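Local atomic coordinates of DNA replication initiator (Cdc21/Cdc54) (Methanothermobacter thermautotrophicus, PDB entry 1LTL), a protein that probably unwinds DNA as an ATP-driven MCM replicative helicase, this chain being its N-terminal part with a zinc site and an OB domain. Residues 135-140 with 153-159; 200-205 with 237-241; 34-38 with 86-90; 42-48 with 89-95; 215-219 with 243-247. One frame throughout, in Å; residues are numbered along the deposited sequence.

Interactions 3 and 4 belong to the N-terminal helical part and share L89 and N90: 34-38 with 86-90 is apolar packing of a helix end on a loop, while 42-48 with 89-95 is a parallel strand pair knit by backbone bonds and a charged network. Interactions 2 and 5 hold successive parts of strand 234-243 and its tail in the OB barrel. The first is partly buried, with a carboxylate engaged inside, and the second is a surface contact with a single bridge. Interaction 1 sits on the far extension of strand 113-137, where zinc ligation and the packing of one phenylalanine, not hydrogen bonds, join the segments. Y243 of interaction 5 packs against interaction 4.

Interaction 1: residues 135-140 with 153-159; sequences FECRGC and ITEPSLC. With ZN (zinc ion), chain G.
F135 and C137, at the extended end of strand 113-137, face an irregular loop: CA of F135 lies 7.6 Å from CA of E155, and CA of C137 lies 6.9 Å from CA of C159. No hydrogen bond joins the two segments. Beyond C137 the chain turns sharply, and G139 N donates to C137 SG at 3.2 Å, a backbone-to-thiolate bond of the kind found in zinc knuckles. SG of C137 and of C159 each bind the zinc ion at 2.4 Å, and C140 SG joins them; C162 supplies the fourth sulfur. The site is thus a Cys4 centre built from two CxxC pairs, carried at the end of the OB domain's long strand. Beside it, F135 points its ring into the loop, CG being anti to the carbonyl carbon (chi1 -59°). P156 CD sits over one face, 3.8 Å from the ring centroid, while I153 CG2 meets CZ from the edge at 3.6 Å. An alanine here is likely to open a gap under P156 and let the loop ahead of C159 shift. Between subunits, C140 packs against C140 of a second subunit, and R138 O accepts a hydrogen bond from R165 of a further neighbouring subunit.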
# COMPACT_ATOMS: atom_id res chain seq x y z
N PHE A 135 -20.19 13.29 12.96
CA PHE A 135 -19.55 12.38 12.04
C PHE A 135 -19.17 11.07 12.70
O PHE A 135 -18.90 10.99 13.90
CB PHE A 135 -18.28 12.98 11.45
CG PHE A 135 -18.48 14.26 10.70
CD1 PHE A 135 -18.54 15.46 11.37
CD2 PHE A 135 -18.56 14.27 9.32
CE1 PHE A 135 -18.68 16.65 10.68
CE2 PHE A 135 -18.70 15.45 8.62
CZ PHE A 135 -18.75 16.64 9.31
N GLU A 136 -19.15 10.02 11.87
CA GLU A 136 -18.74 8.71 12.32
C GLU A 136 -17.35 8.52 11.72
O GLU A 136 -17.15 8.63 10.51
CB GLU A 136 -19.66 7.63 11.77
CG GLU A 136 -19.24 6.22 12.11
CD GLU A 136 -19.98 5.18 11.27
OE1 GLU A 136 -19.65 5.01 10.06
OE2 GLU A 136 -20.92 4.54 11.81
N CYS A 137 -16.38 8.28 12.58
CA CYS A 137 -15.03 8.05 12.13
C CYS A 137 -14.97 6.67 11.48
O CYS A 137 -15.28 5.67 12.11
CB CYS A 137 -14.08 8.11 13.30
SG CYS A 137 -12.44 7.63 12.78
N ARG A 138 -14.55 6.61 10.22
CA ARG A 138 -14.48 5.34 9.53
C ARG A 138 -13.36 4.46 10.02
O ARG A 138 -13.24 3.31 9.63
CB ARG A 138 -14.35 5.59 8.03
CG ARG A 138 -15.58 6.30 7.52
CD ARG A 138 -15.59 6.44 6.02
NE ARG A 138 -16.93 6.14 5.52
CZ ARG A 138 -17.48 6.70 4.44
NH1 ARG A 138 -16.79 7.61 3.74
NH2 ARG A 138 -18.70 6.34 4.05
N GLY A 139 -12.55 5.00 10.91
CA GLY A 139 -11.45 4.24 11.45
C GLY A 139 -11.82 3.41 12.66
O GLY A 139 -11.46 2.25 12.72
N CYS A 140 -12.55 4.00 13.61
CA CYS A 140 -12.93 3.31 14.82
C CYS A 140 -14.41 3.37 15.08
O CYS A 140 -14.88 2.97 16.13
CB CYS A 140 -12.20 3.89 16.01
SG CYS A 140 -12.68 5.57 16.38
N ILE A 153 -20.53 21.43 4.71
CA ILE A 153 -20.04 20.61 5.79
C ILE A 153 -18.51 20.60 5.85
O ILE A 153 -17.83 20.52 4.83
CB ILE A 153 -20.58 19.18 5.67
CG1 ILE A 153 -21.88 19.07 6.46
CG2 ILE A 153 -19.57 18.18 6.17
CD1 ILE A 153 -22.99 19.90 5.93
N THR A 154 -17.98 20.68 7.06
CA THR A 154 -16.55 20.67 7.28
C THR A 154 -16.21 19.50 8.17
O THR A 154 -16.58 19.48 9.34
CB THR A 154 -16.10 21.95 7.99
OG1 THR A 154 -16.29 23.07 7.11
CG2 THR A 154 -14.65 21.86 8.39
N GLU A 155 -15.51 18.51 7.61
CA GLU A 155 -15.15 17.31 8.35
C GLU A 155 -14.08 17.61 9.37
O GLU A 155 -13.39 18.61 9.30
CB GLU A 155 -14.65 16.21 7.39
CG GLU A 155 -15.53 15.98 6.15
CD GLU A 155 -15.37 14.58 5.53
OE1 GLU A 155 -14.22 14.05 5.52
OE2 GLU A 155 -16.39 14.02 5.04
N PRO A 156 -13.94 16.75 10.38
CA PRO A 156 -12.92 16.95 11.41
C PRO A 156 -11.53 16.85 10.79
O PRO A 156 -11.36 16.27 9.71
CB PRO A 156 -13.20 15.81 12.38
CG PRO A 156 -14.65 15.65 12.28
CD PRO A 156 -14.91 15.73 10.80
N SER A 157 -10.53 17.43 11.45
CA SER A 157 -9.16 17.39 10.94
C SER A 157 -8.71 15.93 10.97
O SER A 157 -8.36 15.36 9.94
CB SER A 157 -8.24 18.23 11.82
OG SER A 157 -8.70 19.58 11.91
N LEU A 158 -8.71 15.34 12.16
CA LEU A 158 -8.34 13.96 12.31
C LEU A 158 -9.02 13.44 13.56
O LEU A 158 -9.44 14.21 14.41
CB LEU A 158 -6.83 13.81 12.45
CG LEU A 158 -6.25 13.80 13.86
CD1 LEU A 158 -4.81 13.35 13.86
CD2 LEU A 158 -6.39 15.17 14.42
N CYS A 159 -9.13 12.12 13.67
CA CYS A 159 -9.73 11.53 14.83
C CYS A 159 -8.67 11.38 15.89
O CYS A 159 -7.69 10.67 15.70
CB CYS A 159 -10.32 10.17 14.50
SG CYS A 159 -10.87 9.31 15.98
ZN ZN G . -11.37 7.20 14.91

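Interaction 2: residues 200-205 with 237-241; sequences ITVVLE and NFIYG
Y240 holds CG opposite its backbone N (chi1 -177°) and sends its ring along the strand toward E205, whose own chain, with CG anti to the carbonyl carbon (chi1 -55°) and extended beyond, reaches across to meet it. The two side chains cross at about a right angle. The Y240 hydroxyl donates to E205, OH to OE1 2.5 Å, with the carboxylate at the ring edge and its plane perpendicular to the ring. V203 spreads between two aromatic rings on the same face of the sheet: its CG1 lies 3.9 Å from Y240 CD1, and its CG2 the same distance from F238 CD1. On the other face V202 and I239 stand side by side, and I239 CD1 reaches I200 CG2 at 3.9 Å. The backbones run parallel. I239 is gripped at both ends, its N donating to T201 O at 2.7 Å and its O accepting from V203 N at 2.8 Å; G241 N follows with V203 O at 3.0 Å. This parallel pairing of strands 199-205 and 234-243, the third and fifth of the barrel, is what closes an OB fold. A phenylalanine in place of Y240 would probably leave E205 OE1 without its hydroxyl partner and the carboxylate freer to turn. E205 is buried, yet its other oxygen, OE2, forms a salt bridge with R129 and accepts from T179 OG1. With a tyrosine, a threonine and an arginine sharing its two oxygens, the acid is likely to stay ionised within the barrel.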
# COMPACT_ATOMS: atom_id res chain seq x y z
N ILE A 200 -26.41 43.85 -1.46
CA ILE A 200 -25.54 42.85 -0.87
C ILE A 200 -26.38 41.81 -0.18
O ILE A 200 -27.46 42.11 0.30
CB ILE A 200 -24.57 43.45 0.13
CG1 ILE A 200 -23.46 42.44 0.40
CG2 ILE A 200 -25.30 43.79 1.42
CD1 ILE A 200 -22.39 42.97 1.25
N THR A 201 -25.90 40.57 -0.11
CA THR A 201 -26.69 39.54 0.53
C THR A 201 -26.56 39.49 2.03
O THR A 201 -25.48 39.65 2.59
CB THR A 201 -26.34 38.16 -0.03
OG1 THR A 201 -26.88 38.04 -1.36
CG2 THR A 201 -26.93 37.08 0.82
N VAL A 202 -27.69 39.30 2.69
CA VAL A 202 -27.69 39.20 4.13
C VAL A 202 -28.23 37.83 4.51
O VAL A 202 -29.18 37.33 3.90
CB VAL A 202 -28.52 40.32 4.81
CG1 VAL A 202 -28.59 40.11 6.32
CG2 VAL A 202 -27.89 41.65 4.52
N VAL A 203 -27.60 37.22 5.50
CA VAL A 203 -28.00 35.92 5.95
C VAL A 203 -28.54 36.03 7.34
O VAL A 203 -27.85 36.46 8.26
CB VAL A 203 -26.83 34.96 5.97
CG1 VAL A 203 -27.20 33.71 6.72
CG2 VAL A 203 -26.44 34.63 4.55
N LEU A 204 -29.79 35.63 7.51
CA LEU A 204 -30.42 35.68 8.81
C LEU A 204 -30.64 34.27 9.32
O LEU A 204 -31.16 33.42 8.61
CB LEU A 204 -31.75 36.41 8.70
CG LEU A 204 -31.75 37.88 8.32
CD1 LEU A 204 -33.20 38.36 8.30
CD2 LEU A 204 -30.94 38.71 9.30
N GLU A 205 -30.25 34.02 10.56
CA GLU A 205 -30.46 32.69 11.11
C GLU A 205 -31.11 32.70 12.49
O GLU A 205 -31.21 33.73 13.14
CB GLU A 205 -29.14 31.94 11.17
CG GLU A 205 -28.44 31.87 9.83
CD GLU A 205 -27.27 30.94 9.88
OE1 GLU A 205 -26.62 30.90 10.97
OE2 GLU A 205 -26.99 30.28 8.85
N ASN A 237 -18.89 39.03 -1.36
CA ASN A 237 -19.10 39.27 0.07
C ASN A 237 -20.56 39.28 0.46
O ASN A 237 -21.42 39.64 -0.33
CB ASN A 237 -18.47 40.58 0.52
CG ASN A 237 -16.98 40.65 0.25
OD1 ASN A 237 -16.29 39.63 0.25
ND2 ASN A 237 -16.48 41.86 0.06
N PHE A 238 -20.84 38.87 1.69
CA PHE A 238 -22.21 38.88 2.18
C PHE A 238 -22.19 39.20 3.66
O PHE A 238 -21.15 39.07 4.31
CB PHE A 238 -22.92 37.53 1.91
CG PHE A 238 -22.43 36.40 2.78
CD1 PHE A 238 -22.95 36.20 4.05
CD2 PHE A 238 -21.38 35.59 2.37
CE1 PHE A 238 -22.43 35.23 4.88
CE2 PHE A 238 -20.86 34.62 3.21
CZ PHE A 238 -21.39 34.44 4.46
N ILE A 239 -23.31 39.65 4.20
CA ILE A 239 -23.32 39.93 5.63
C ILE A 239 -24.06 38.86 6.41
O ILE A 239 -25.18 38.47 6.06
CB ILE A 239 -24.01 41.26 6.00
CG1 ILE A 239 -23.29 42.44 5.33
CG2 ILE A 239 -23.99 41.42 7.50
CD1 ILE A 239 -24.17 43.65 5.20
N TYR A 240 -23.41 38.41 7.47
CA TYR A 240 -23.98 37.42 8.37
C TYR A 240 -24.59 38.27 9.48
O TYR A 240 -23.89 38.78 10.36
CB TYR A 240 -22.89 36.50 8.93
CG TYR A 240 -23.44 35.41 9.80
CD1 TYR A 240 -24.42 34.55 9.32
CD2 TYR A 240 -23.07 35.30 11.14
CE1 TYR A 240 -25.03 33.62 10.13
CE2 TYR A 240 -23.68 34.37 11.98
CZ TYR A 240 -24.67 33.53 11.47
OH TYR A 240 -25.36 32.62 12.26
N GLY A 241 -25.91 38.43 9.40
CA GLY A 241 -26.64 39.24 10.35
C GLY A 241 -26.55 38.85 11.80
O GLY A 241 -26.67 37.67 12.14

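Interaction 3: residues 34-38 with 86-90; sequences AIEKY and NVDLN
V87 lays one methyl over the ring of Y38 and turns the other to I35, and the two branches set the geometry of the contact. CG1, anti to the V87 backbone N (chi1 -168°), stands 3.8 Å from the Y38 ring centroid in a CH-pi contact, displaced toward the rim on the CD1 side. The valine and tyrosine side chains slide past each other in opposite directions, so that the ring runs on beyond the methyl toward the backbone of D88. CG2 of V87 meets I35 CG2 at 3.9 Å, these two side chains crossing at about a right angle. I35 is likewise shared: its CG1 branch touches L89 CD1 at 4.0 Å, again nearly perpendicular. The second methyl of the leucine, CD2, rests 4.0 Å from A34 CB. The C-terminal turn of helix 25-37, with Y38 just past its end, is thereby packed against the loop that leads into strand 90-94 of the MCM N-terminal domain. Around the rim, D88 pairs with R78, and L89 O accepts from Q74. Across the contact itself, however, no hydrogen bond forms; helix end and loop are held by aliphatic carbon contacts and one methyl-to-ring contact, which depend on shape rather than on bond direction.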
# COMPACT_ATOMS: atom_id res chain seq x y z
N ALA A 34 -33.60 34.88 30.31
CA ALA A 34 -33.44 34.22 29.03
C ALA A 34 -33.15 32.75 29.27
O ALA A 34 -33.88 31.89 28.77
CB ALA A 34 -32.30 34.86 28.26
N ILE A 35 -32.11 32.45 30.03
CA ILE A 35 -31.79 31.06 30.31
C ILE A 35 -33.05 30.37 30.78
O ILE A 35 -33.26 29.18 30.55
CB ILE A 35 -30.73 30.94 31.41
CG1 ILE A 35 -29.50 31.76 31.05
CG2 ILE A 35 -30.35 29.47 31.60
CD1 ILE A 35 -28.56 31.99 32.20
N GLU A 36 -33.91 31.14 31.44
CA GLU A 36 -35.17 30.64 31.98
C GLU A 36 -36.15 30.27 30.87
O GLU A 36 -36.64 29.14 30.81
CB GLU A 36 -35.79 31.71 32.90
CG GLU A 36 -37.11 31.33 33.61
CD GLU A 36 -36.95 30.26 34.69
OE1 GLU A 36 -36.16 30.47 35.64
OE2 GLU A 36 -37.63 29.21 34.60
N LYS A 37 -36.42 31.22 29.98
CA LYS A 37 -37.37 31.01 28.89
C LYS A 37 -36.93 30.07 27.76
O LYS A 37 -37.74 29.75 26.88
CB LYS A 37 -37.75 32.35 28.25
CG LYS A 37 -38.56 33.30 29.13
CD LYS A 37 -38.83 34.59 28.36
CE LYS A 37 -39.80 35.53 29.06
NZ LYS A 37 -41.16 34.92 29.18
N TYR A 38 -35.68 29.62 27.77
CA TYR A 38 -35.21 28.74 26.72
C TYR A 38 -36.16 27.57 26.50
O TYR A 38 -36.69 27.02 27.45
CB TYR A 38 -33.84 28.20 27.06
CG TYR A 38 -33.07 27.82 25.82
CD1 TYR A 38 -32.64 28.81 24.94
CD2 TYR A 38 -32.81 26.49 25.51
CE1 TYR A 38 -31.97 28.49 23.78
CE2 TYR A 38 -32.14 26.15 24.35
CZ TYR A 38 -31.72 27.15 23.49
OH TYR A 38 -31.06 26.83 22.33
N ASN A 86 -26.77 24.29 29.88
CA ASN A 86 -26.14 24.43 28.56
C ASN A 86 -26.58 25.76 27.93
O ASN A 86 -25.93 26.79 28.11
CB ASN A 86 -26.53 23.26 27.65
CG ASN A 86 -25.71 23.21 26.36
OD1 ASN A 86 -26.16 22.66 25.35
ND2 ASN A 86 -24.50 23.77 26.41
N VAL A 87 -27.68 25.72 27.19
CA VAL A 87 -28.25 26.90 26.52
C VAL A 87 -27.30 27.67 25.61
O VAL A 87 -26.40 28.39 26.06
CB VAL A 87 -28.86 27.89 27.53
CG1 VAL A 87 -29.69 28.93 26.81
CG2 VAL A 87 -29.72 27.15 28.53
N ASP A 88 -27.51 27.51 24.31
CA ASP A 88 -26.70 28.20 23.32
C ASP A 88 -27.46 29.52 23.04
O ASP A 88 -28.34 29.57 22.19
CB ASP A 88 -26.60 27.34 22.04
CG ASP A 88 -26.16 25.89 22.32
OD1 ASP A 88 -25.05 25.69 22.87
OD2 ASP A 88 -26.93 24.96 21.98
N LEU A 89 -27.13 30.57 23.78
CA LEU A 89 -27.81 31.84 23.57
C LEU A 89 -27.13 32.68 22.52
O LEU A 89 -25.93 32.57 22.29
CB LEU A 89 -27.88 32.62 24.88
CG LEU A 89 -29.06 32.17 25.74
CD1 LEU A 89 -28.71 32.34 27.20
CD2 LEU A 89 -30.29 32.96 25.37
N ASN A 90 -27.90 33.54 21.87
CA ASN A 90 -27.35 34.39 20.85
C ASN A 90 -27.13 35.77 21.41
O ASN A 90 -28.08 36.43 21.79
CB ASN A 90 -28.30 34.51 19.68
CG ASN A 90 -28.49 33.21 18.96
OD1 ASN A 90 -29.50 33.00 18.31
ND2 ASN A 90 -27.49 32.33 19.05

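Interaction 4: residues 42-48 with 89-95; sequences RSIEVDY and LNIRFSG
S43 to D47 pair in parallel with N90 to S94, two neighbouring strands joined through helices 48-54, 58-64 and 66-77 as a beta-alpha-beta crossover in the N-terminal domain. The strand axes cross at -31°. Amides from the first strand donate in alternation: I44 N to N90 O at 2.9 Å, V46 N to R92 O at 2.9 Å, and, past the strand end, Y48 N to S94 O at 3.0 Å in the carbonyl plane. In return V46 O accepts from S94 N at 2.9 Å, whereas the bond from R92 N to I44 O is weak. On the face of S43, R92 has CG anti to its carbonyl carbon (chi1 -55°) and runs extended to NE, which donates to S43 OG at 2.9 Å and 165°, the hydroxyl lying at the guanidinium edge and in its plane. The rest of that group is also engaged: NH2 forms a salt bridge with D207 and NH1 bonds N242 O, while S43 OG has D207 as a second partner. The loop carrying D207 and strand 234-243 are in this way tied to the strand pair, and R42 adds a salt bridge to D206. D47 takes the N-cap of the following helix, its OD1 bonding L49 N weakly. The opposite face is apolar. There, V46 CG2 covers one face of the F93 ring and also lies 4.1 Å from I91 CG2.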
# COMPACT_ATOMS: atom_id res chain seq x y z
N ARG A 42 -33.64 32.30 23.04
CA ARG A 42 -32.39 32.12 22.30
C ARG A 42 -31.45 33.34 22.31
O ARG A 42 -30.24 33.19 22.42
CB ARG A 42 -32.68 31.76 20.85
CG ARG A 42 -33.65 30.62 20.67
CD ARG A 42 -34.03 30.52 19.22
NE ARG A 42 -35.23 29.73 19.06
CZ ARG A 42 -35.90 29.61 17.92
NH1 ARG A 42 -35.48 30.23 16.82
NH2 ARG A 42 -37.00 28.86 17.88
N SER A 43 -32.03 34.54 22.19
CA SER A 43 -31.26 35.78 22.16
C SER A 43 -31.15 36.54 23.48
O SER A 43 -31.97 36.38 24.37
CB SER A 43 -31.85 36.73 21.12
OG SER A 43 -31.91 36.10 19.86
N ILE A 44 -30.14 37.39 23.58
CA ILE A 44 -29.89 38.21 24.75
C ILE A 44 -29.23 39.44 24.20
O ILE A 44 -28.04 39.42 23.89
CB ILE A 44 -28.91 37.53 25.71
CG1 ILE A 44 -29.57 36.29 26.32
CG2 ILE A 44 -28.41 38.52 26.76
CD1 ILE A 44 -28.67 35.51 27.26
N GLU A 45 -29.98 40.52 24.07
CA GLU A 45 -29.46 41.75 23.50
C GLU A 45 -28.56 42.61 24.42
O GLU A 45 -28.88 42.78 25.58
CB GLU A 45 -30.64 42.57 23.05
CG GLU A 45 -30.31 43.89 22.51
CD GLU A 45 -31.56 44.58 22.09
OE1 GLU A 45 -32.35 43.96 21.34
OE2 GLU A 45 -31.76 45.74 22.52
N VAL A 46 -27.45 43.13 23.91
CA VAL A 46 -26.58 43.97 24.75
C VAL A 46 -26.22 45.27 24.05
O VAL A 46 -25.85 45.28 22.88
CB VAL A 46 -25.28 43.26 25.19
CG1 VAL A 46 -25.61 41.94 25.83
CG2 VAL A 46 -24.34 43.09 24.03
N ASP A 47 -26.33 46.38 24.77
CA ASP A 47 -26.02 47.68 24.19
C ASP A 47 -24.52 47.92 24.11
O ASP A 47 -23.81 47.88 25.11
CB ASP A 47 -26.66 48.80 24.99
CG ASP A 47 -26.61 50.12 24.27
OD1 ASP A 47 -25.50 50.63 24.03
OD2 ASP A 47 -27.69 50.65 23.94
N TYR A 48 -24.04 48.17 22.89
CA TYR A 48 -22.62 48.42 22.66
C TYR A 48 -22.09 49.45 23.65
O TYR A 48 -21.06 49.23 24.29
CB TYR A 48 -22.44 48.89 21.21
CG TYR A 48 -21.00 49.08 20.79
CD1 TYR A 48 -20.00 48.21 21.24
CD2 TYR A 48 -20.64 50.12 19.94
CE1 TYR A 48 -18.68 48.39 20.87
CE2 TYR A 48 -19.31 50.31 19.56
CZ TYR A 48 -18.34 49.43 20.04
OH TYR A 48 -17.02 49.61 19.69
N LEU A 89 -27.13 30.57 23.78
CA LEU A 89 -27.81 31.84 23.57
C LEU A 89 -27.13 32.68 22.52
O LEU A 89 -25.93 32.57 22.29
CB LEU A 89 -27.88 32.62 24.88
CG LEU A 89 -29.06 32.17 25.74
CD1 LEU A 89 -28.71 32.34 27.20
CD2 LEU A 89 -30.29 32.96 25.37
N ASN A 90 -27.90 33.54 21.87
CA ASN A 90 -27.35 34.39 20.85
C ASN A 90 -27.13 35.77 21.41
O ASN A 90 -28.08 36.43 21.79
CB ASN A 90 -28.30 34.51 19.68
CG ASN A 90 -28.49 33.21 18.96
OD1 ASN A 90 -29.50 33.00 18.31
ND2 ASN A 90 -27.49 32.33 19.05
N ILE A 91 -25.88 36.20 21.48
CA ILE A 91 -25.62 37.54 21.98
C ILE A 91 -25.75 38.49 20.79
O ILE A 91 -25.07 38.34 19.80
CB ILE A 91 -24.20 37.68 22.55
CG1 ILE A 91 -24.03 36.84 23.80
CG2 ILE A 91 -23.97 39.11 22.92
CD1 ILE A 91 -23.96 35.36 23.57
N ARG A 92 -26.65 39.46 20.88
CA ARG A 92 -26.80 40.39 19.77
C ARG A 92 -26.52 41.82 20.22
O ARG A 92 -27.22 42.34 21.09
CB ARG A 92 -28.20 40.31 19.19
CG ARG A 92 -28.57 38.93 18.78
CD ARG A 92 -29.88 38.89 18.04
NE ARG A 92 -30.26 37.50 17.86
CZ ARG A 92 -29.76 36.70 16.93
NH1 ARG A 92 -28.85 37.17 16.08
NH2 ARG A 92 -30.13 35.43 16.86
N PHE A 93 -25.53 42.48 19.63
CA PHE A 93 -25.20 43.84 20.01
C PHE A 93 -26.00 44.91 19.31
O PHE A 93 -26.22 44.83 18.11
CB PHE A 93 -23.73 44.10 19.77
CG PHE A 93 -22.87 43.11 20.42
CD1 PHE A 93 -22.86 41.80 19.98
CD2 PHE A 93 -22.12 43.45 21.53
CE1 PHE A 93 -22.11 40.85 20.63
CE2 PHE A 93 -21.36 42.50 22.20
CZ PHE A 93 -21.36 41.19 21.75
N SER A 94 -26.43 45.91 20.07
CA SER A 94 -27.19 47.00 19.49
C SER A 94 -26.43 48.33 19.53
O SER A 94 -25.64 48.57 20.43
CB SER A 94 -28.52 47.15 20.21
OG SER A 94 -29.31 48.16 19.58
N GLY A 95 -26.69 49.18 18.54
CA GLY A 95 -26.02 50.46 18.48
C GLY A 95 -24.52 50.31 18.25
O GLY A 95 -23.71 50.46 19.18

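Interaction 5: residues 215-219 with 243-247; sequences GDIVR and YTEFL
L247 lies across I217, V218 and R219, and its carbons meet all three in turn. CB meets I217 CG2 at 3.7 Å. CG, anti to the L247 carbonyl carbon (chi1 -62°), is turned over the strand and comes 4.1 Å from V218 C. From there the methyls diverge: CD1 approaches V218 O at 3.8 Å, while CD2 sits against the arginine, 3.9 Å from R219 CB and close to NH1. The guanidinium finds its charged partner in D117. Two backbone bonds fix the leucine's chain: R219 N donates to E245 O at 2.9 Å, and L247 N reaches I217 O at 3.2 Å from above the carbonyl plane. Between them V218 and F246 make a single bridge, the two chains running 115° apart rather than as a regular ladder. F246 lies alongside V218, CD2 to CG1 3.9 Å, with the carboxylate of D216 at its ring edge. This surface contact carries the pairing of strands 217-229 and 234-243 on into the tail. Strand 113-137 packs nearby through I119 and V120, L212 touches V218 and F246, and Y243 and E245 rest on S94 of strand 90-94, where the OB domain adjoins the helical part.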
# COMPACT_ATOMS: atom_id res chain seq x y z
N GLY A 215 -39.11 46.41 1.39
CA GLY A 215 -39.46 47.77 1.77
C GLY A 215 -38.87 48.23 3.08
O GLY A 215 -38.49 49.39 3.22
N ASP A 216 -38.78 47.34 4.05
CA ASP A 216 -38.25 47.70 5.35
C ASP A 216 -36.92 48.43 5.27
O ASP A 216 -35.96 47.94 4.68
CB ASP A 216 -38.10 46.45 6.21
CG ASP A 216 -39.43 45.76 6.48
OD1 ASP A 216 -40.33 45.84 5.60
OD2 ASP A 216 -39.58 45.13 7.54
N ILE A 217 -36.87 49.62 5.84
CA ILE A 217 -35.63 50.36 5.84
C ILE A 217 -34.93 49.92 7.11
O ILE A 217 -35.45 50.15 8.20
CB ILE A 217 -35.85 51.86 5.95
CG1 ILE A 217 -36.51 52.38 4.68
CG2 ILE A 217 -34.52 52.54 6.29
CD1 ILE A 217 -37.97 52.03 4.61
N VAL A 218 -33.75 49.32 6.96
CA VAL A 218 -33.00 48.82 8.12
C VAL A 218 -31.53 49.15 8.22
O VAL A 218 -30.92 49.72 7.31
CB VAL A 218 -33.09 47.30 8.20
CG1 VAL A 218 -34.49 46.89 8.57
CG2 VAL A 218 -32.70 46.70 6.86
N ARG A 219 -30.98 48.77 9.36
CA ARG A 219 -29.58 48.95 9.67
C ARG A 219 -29.05 47.62 10.18
O ARG A 219 -28.94 47.39 11.41
CB ARG A 219 -29.38 49.99 10.74
CG ARG A 219 -27.92 50.24 11.07
CD ARG A 219 -27.84 51.01 12.35
NE ARG A 219 -26.78 52.01 12.38
CZ ARG A 219 -26.75 53.11 11.65
NH1 ARG A 219 -27.74 53.39 10.80
NH2 ARG A 219 -25.74 53.95 11.77
N TYR A 243 -27.62 41.57 14.40
CA TYR A 243 -28.68 42.36 14.99
C TYR A 243 -29.33 43.22 13.93
O TYR A 243 -28.65 43.72 13.03
CB TYR A 243 -28.10 43.22 16.14
CG TYR A 243 -29.07 44.18 16.78
CD1 TYR A 243 -30.23 43.72 17.41
CD2 TYR A 243 -28.88 45.56 16.68
CE1 TYR A 243 -31.18 44.61 17.92
CE2 TYR A 243 -29.83 46.46 17.19
CZ TYR A 243 -30.98 45.98 17.80
OH TYR A 243 -31.96 46.84 18.24
N THR A 244 -30.64 43.38 14.03
CA THR A 244 -31.37 44.20 13.08
C THR A 244 -32.13 45.29 13.80
O THR A 244 -32.58 45.11 14.94
CB THR A 244 -32.35 43.36 12.26
OG1 THR A 244 -31.68 42.86 11.10
CG2 THR A 244 -33.54 44.20 11.82
N GLU A 245 -32.27 46.42 13.13
CA GLU A 245 -32.95 47.58 13.68
C GLU A 245 -33.56 48.40 12.54
O GLU A 245 -33.01 48.47 11.45
CB GLU A 245 -31.94 48.43 14.44
CG GLU A 245 -32.51 49.67 15.10
CD GLU A 245 -31.42 50.62 15.60
OE1 GLU A 245 -30.52 50.17 16.35
OE2 GLU A 245 -31.48 51.83 15.26
N PHE A 246 -34.70 49.01 12.81
CA PHE A 246 -35.31 49.82 11.77
C PHE A 246 -34.89 51.27 11.91
O PHE A 246 -34.50 51.73 12.99
CB PHE A 246 -36.82 49.69 11.83
CG PHE A 246 -37.32 48.31 11.58
CD1 PHE A 246 -37.33 47.37 12.60
CD2 PHE A 246 -37.78 47.95 10.32
CE1 PHE A 246 -37.80 46.08 12.37
CE2 PHE A 246 -38.25 46.66 10.08
CZ PHE A 246 -38.27 45.73 11.10
N LEU A 247 -34.95 52.00 10.80
CA LEU A 247 -34.57 53.40 10.80
C LEU A 247 -35.79 54.28 10.61
O LEU A 247 -35.84 55.37 11.23
CB LEU A 247 -33.57 53.66 9.67
CG LEU A 247 -32.24 52.91 9.75
CD1 LEU A 247 -31.38 53.30 8.56
CD2 LEU A 247 -31.51 53.22 11.05